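PDB 3E9D: Zgc:56074 from Danio rerio, which probably hydrolyses fructose 2,6-bisphosphate to fructose 6-phosphate and phosphate, lowering glycolytic flux, and belongs to the phosphoglycerate mutase family. Local coordinates for residues 192-195 with 196-200; 200-203 with 204-208. All coordinates share one frame; numbering follows the deposited sequence.

Interaction 1. Residues 192-195 with 196-200. With K (potassium ion), chain E.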
loop_
_atom_site.group_PDB
_atom_site.type_symbol
_atom_site.label_atom_id
_atom_site.label_comp_id
_atom_site.label_asym_id
_atom_site.label_seq_id
_atom_site.Cartn_x
_atom_site.Cartn_y
_atom_site.Cartn_z
ATOM N N ARG A 192 -2.948 -2.395 9.081
ATOM C CA ARG A 192 -3.244 -2.590 10.505
ATOM C C ARG A 192 -2.525 -1.536 11.377
ATOM O O ARG A 192 -3.088 -1.064 12.366
ATOM C CB ARG A 192 -2.888 -4.014 10.992
ATOM C CG ARG A 192 -3.336 -4.246 12.469
ATOM C CD ARG A 192 -3.136 -5.690 12.955
ATOM N NE ARG A 192 -4.134 -6.621 12.426
ATOM C CZ ARG A 192 -5.331 -6.857 12.969
ATOM N NH1 ARG A 192 -5.733 -6.205 14.062
ATOM N NH2 ARG A 192 -6.145 -7.743 12.400
ATOM N N HIS A 193 -1.290 -1.183 11.009
ATOM C CA HIS A 193 -0.575 -0.113 11.712
ATOM C C HIS A 193 -1.356 1.221 11.657
ATOM O O HIS A 193 -1.594 1.857 12.677
ATOM C CB HIS A 193 0.837 0.099 11.163
ATOM C CG HIS A 193 1.527 1.282 11.775
ATOM N ND1 HIS A 193 1.870 1.328 13.114
ATOM C CD2 HIS A 193 1.907 2.473 11.249
ATOM C CE1 HIS A 193 2.435 2.496 13.379
ATOM N NE2 HIS A 193 2.483 3.200 12.263
ATOM N N LEU A 194 -1.768 1.609 10.456
ATOM C CA LEU A 194 -2.562 2.825 10.256
ATOM C C LEU A 194 -3.859 2.824 11.064
ATOM O O LEU A 194 -4.175 3.808 11.739
ATOM C CB LEU A 194 -2.868 3.006 8.773
ATOM C CG LEU A 194 -1.699 3.375 7.839
ATOM C CD1 LEU A 194 -2.211 3.556 6.428
ATOM C CD2 LEU A 194 -0.918 4.627 8.290
ATOM N N VAL A 195 -4.578 1.700 11.040
ATOM C CA VAL A 195 -5.915 1.632 11.628
ATOM C C VAL A 195 -5.889 1.427 13.145
ATOM O O VAL A 195 -6.591 2.115 13.892
ATOM C CB VAL A 195 -6.747 0.527 10.941
ATOM C CG1 VAL A 195 -8.052 0.286 11.689
ATOM C CG2 VAL A 195 -7.021 0.935 9.474
ATOM N N GLU A 196 -5.070 0.489 13.600
ATOM C CA GLU A 196 -5.038 0.094 14.997
ATOM C C GLU A 196 -4.017 0.896 15.834
ATOM O O GLU A 196 -4.362 1.444 16.895
ATOM C CB GLU A 196 -4.786 -1.414 15.080
ATOM C CG GLU A 196 -5.391 -2.083 16.272
ATOM C CD GLU A 196 -5.339 -3.602 16.177
ATOM O OE1 GLU A 196 -6.321 -4.255 16.621
ATOM O OE2 GLU A 196 -4.323 -4.132 15.672
ATOM N N ASP A 197 -2.779 1.004 15.353
ATOM C CA ASP A 197 -1.719 1.662 16.131
ATOM C C ASP A 197 -1.870 3.165 16.174
ATOM O O ASP A 197 -1.482 3.789 17.144
ATOM C CB ASP A 197 -0.327 1.318 15.588
ATOM C CG ASP A 197 -0.003 -0.164 15.699
ATOM O OD1 ASP A 197 -0.656 -0.875 16.502
ATOM O OD2 ASP A 197 0.899 -0.618 14.969
ATOM N N LEU A 198 -2.415 3.753 15.121
ATOM C CA LEU A 198 -2.511 5.215 15.045
ATOM C C LEU A 198 -3.946 5.694 15.272
ATOM O O LEU A 198 -4.882 4.889 15.204
ATOM C CB LEU A 198 -1.977 5.708 13.690
ATOM C CG LEU A 198 -0.526 5.273 13.370
ATOM C CD1 LEU A 198 -0.040 5.878 12.053
ATOM C CD2 LEU A 198 0.457 5.628 14.510
ATOM N N GLN A 199 -4.113 6.988 15.556
ATOM C CA GLN A 199 -5.431 7.630 15.543
ATOM C C GLN A 199 -5.969 7.559 14.114
ATOM O O GLN A 199 -5.316 8.015 13.180
ATOM C CB GLN A 199 -5.344 9.080 16.056
ATOM C CG GLN A 199 -6.510 10.003 15.665
ATOM C CD GLN A 199 -7.716 9.935 16.603
ATOM O OE1 GLN A 199 -7.697 9.267 17.640
ATOM N NE2 GLN A 199 -8.776 10.641 16.234
ATOM N N CYS A 200 -7.154 6.982 13.939
ATOM C CA CYS A 200 -7.649 6.711 12.595
ATOM C C CYS A 200 -9.166 6.713 12.569
ATOM O O CYS A 200 -9.801 6.197 13.496
ATOM C CB CYS A 200 -7.117 5.358 12.108
ATOM S SG CYS A 200 -7.422 5.012 10.320
HETATM K K K E . -6.813 3.385 16.235
HETATM O O HOH W 1 -9.180 2.968 14.127
#
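Asp197 OD2 is gripped twice. His193 ND1 donates to it at 2.9 Å in a nearly straight bond, and Lys129 of helix 125-146 forms a salt bridge with the same oxygen. The histidine N-H meets the anti lone pair of OD2, and the oxygen lies close to the ring plane. Ring and carboxylate are turned 68° apart. CG of His193 stands anti to its backbone N (chi1 174°); this places the ring on the carbonyl side, where ND1 meets Asp197 and a face meets Leu198. Leu198 covers that face, its CG 4.2 Å from the ring centroid in a CH-pi contact. A leucine in place of His193 would probably leave Asp197 with Lys129 but without its ND1 donor, and would remove the flat face under Leu198. One residue earlier in each segment, Arg192 and Glu196 lie side by side. NH1 of Arg192 makes a salt bridge to OE2 of Glu196 at 3.0 Å, in the guanidinium plane but above the carboxylate plane. The backbone bond from Glu196 N to Arg192 O, 2.8 Å, is sound. His193 O receives two weak bonds, from Asp197 N and Leu198 N, at a wider pi-type turn. Nearby carbonyls bind the potassium ion: Val195 O and Leu198 O at 2.7 Å, Glu196 O and a water farther off. This is a helix C-terminus with a bound cation in a histidine phosphatase fold.

Interaction 2. Residues 200-203 with 204-208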
loop_
_atom_site.group_PDB
_atom_site.type_symbol
_atom_site.label_atom_id
_atom_site.label_comp_id
_atom_site.label_asym_id
_atom_site.label_seq_id
_atom_site.Cartn_x
_atom_site.Cartn_y
_atom_site.Cartn_z
ATOM N N CYS A 200 -7.154 6.982 13.939
ATOM C CA CYS A 200 -7.649 6.711 12.595
ATOM C C CYS A 200 -9.166 6.713 12.569
ATOM O O CYS A 200 -9.801 6.197 13.496
ATOM C CB CYS A 200 -7.117 5.358 12.108
ATOM S SG CYS A 200 -7.422 5.012 10.320
ATOM N N CYS A 201 -9.733 7.285 11.506
ATOM C CA CYS A 201 -11.170 7.293 11.283
ATOM C C CYS A 201 -11.502 6.344 10.147
ATOM O O CYS A 201 -10.779 6.270 9.151
ATOM C CB CYS A 201 -11.709 8.698 10.950
ATOM S SG CYS A 201 -11.127 10.070 12.049
ATOM N N LEU A 202 -12.595 5.613 10.310
ATOM C CA LEU A 202 -13.074 4.700 9.291
ATOM C C LEU A 202 -14.536 5.055 9.012
ATOM O O LEU A 202 -15.283 5.325 9.955
ATOM C CB LEU A 202 -12.932 3.238 9.755
ATOM C CG LEU A 202 -11.536 2.605 9.851
ATOM C CD1 LEU A 202 -11.625 1.260 10.488
ATOM C CD2 LEU A 202 -10.859 2.500 8.481
ATOM N N PRO A 203 -14.947 5.037 7.728
ATOM C CA PRO A 203 -16.247 5.510 7.242
ATOM C C PRO A 203 -17.416 4.579 7.606
ATOM O O PRO A 203 -17.185 3.442 8.040
ATOM C CB PRO A 203 -16.045 5.555 5.723
ATOM C CG PRO A 203 -15.053 4.426 5.462
ATOM C CD PRO A 203 -14.114 4.481 6.636
ATOM N N ALA A 204 -18.648 5.072 7.448
ATOM C CA ALA A 204 -19.853 4.291 7.694
ATOM C C ALA A 204 -19.908 3.048 6.823
ATOM O O ALA A 204 -19.608 3.104 5.632
ATOM C CB ALA A 204 -21.115 5.147 7.460
ATOM N N GLY A 205 -20.264 1.926 7.436
ATOM C CA GLY A 205 -20.526 0.694 6.710
ATOM C C GLY A 205 -19.336 -0.179 6.382
ATOM O O GLY A 205 -19.499 -1.209 5.764
ATOM N N LEU A 206 -18.133 0.237 6.756
ATOM C CA LEU A 206 -16.930 -0.527 6.440
ATOM C C LEU A 206 -16.655 -1.560 7.537
ATOM O O LEU A 206 -16.371 -1.190 8.673
ATOM C CB LEU A 206 -15.743 0.418 6.268
ATOM C CG LEU A 206 -14.382 -0.161 5.853
ATOM C CD1 LEU A 206 -14.497 -1.072 4.612
ATOM C CD2 LEU A 206 -13.376 0.952 5.627
ATOM N N LYS A 207 -16.776 -2.843 7.202
ATOM C CA LYS A 207 -16.594 -3.923 8.183
ATOM C C LYS A 207 -15.126 -4.115 8.529
ATOM O O LYS A 207 -14.274 -4.088 7.641
ATOM C CB LYS A 207 -17.176 -5.243 7.650
ATOM C CG LYS A 207 -18.685 -5.191 7.294
ATOM C CD LYS A 207 -19.547 -4.827 8.492
ATOM C CE LYS A 207 -21.046 -4.766 8.131
ATOM N NZ LYS A 207 -21.337 -3.587 7.246
ATOM N N MET A 208 -14.824 -4.302 9.813
ATOM C CA MET A 208 -13.445 -4.559 10.241
ATOM C C MET A 208 -12.844 -5.800 9.590
ATOM O O MET A 208 -11.638 -5.854 9.388
ATOM C CB MET A 208 -13.346 -4.682 11.759
ATOM C CG MET A 208 -13.797 -3.428 12.490
ATOM S SD MET A 208 -12.980 -1.932 11.887
ATOM C CE MET A 208 -13.897 -0.706 12.808
#
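Ala204 follows Pro203 directly and takes the second place of a type II beta turn running from Pro203 to Leu206. Its N is hydrogen-bonded to Gln160 OE1, which ties the turn to a neighbouring loop. Gly205 takes the third place with positive phi (85°), as the type II form requires. The turn lacks a hydrogen bond between its ends: Leu206 N stays 3.6 Å from Pro203 O. Apolar contact joins the ends instead. Leu206 has CG anti to the backbone N (chi1 -177°), and this brings its CD2 against the CD-CG edge of the proline ring, 3.7 Å from Pro203 CD. The same methyl lies 4.1 Å from CD2 of Leu202, so one branch of Leu206 touches both residues. Val211 of helix 208-211 adds to this cluster, touching Leu202 and Leu206. Lys207 curls back, and its NZ makes a weak bond to Gly205 O; the residue is also the N-cap of helix 208-211. Met208 begins that helix. Its chain bends at chi2 (-52°) and sets SD 3.7 Å from Leu202 CD1, with CE beside the same methyl. The Leu202 branches are thus divided between Leu206 and Met208. The arrangement is a surface type II turn that starts at a potassium site involving Leu202 and Pro203 and leads into a short helix.

Interactions 1 and 2 follow one another along the chain and share Cys200. Their centres are about 12 Å apart. Interaction 1 covers the last turn of helix 184-197 and the exit from it; interaction 2 covers the loop that continues to helix 208-211. The two also touch directly, where Val195 CG1 packs on Leu202 CD1 at 3.9 Å. Strand 233-246, at one edge of the mixed sheet, runs beside both: Ile239 touches Leu198 and Cys200, and Cys201 makes backbone hydrogen bonds to Ile239 and Gly241. Together they form a connection between two helices, partly buried at its start and at the surface in its loop, away from the annotated catalytic residues, and both hold residues of potassium sites.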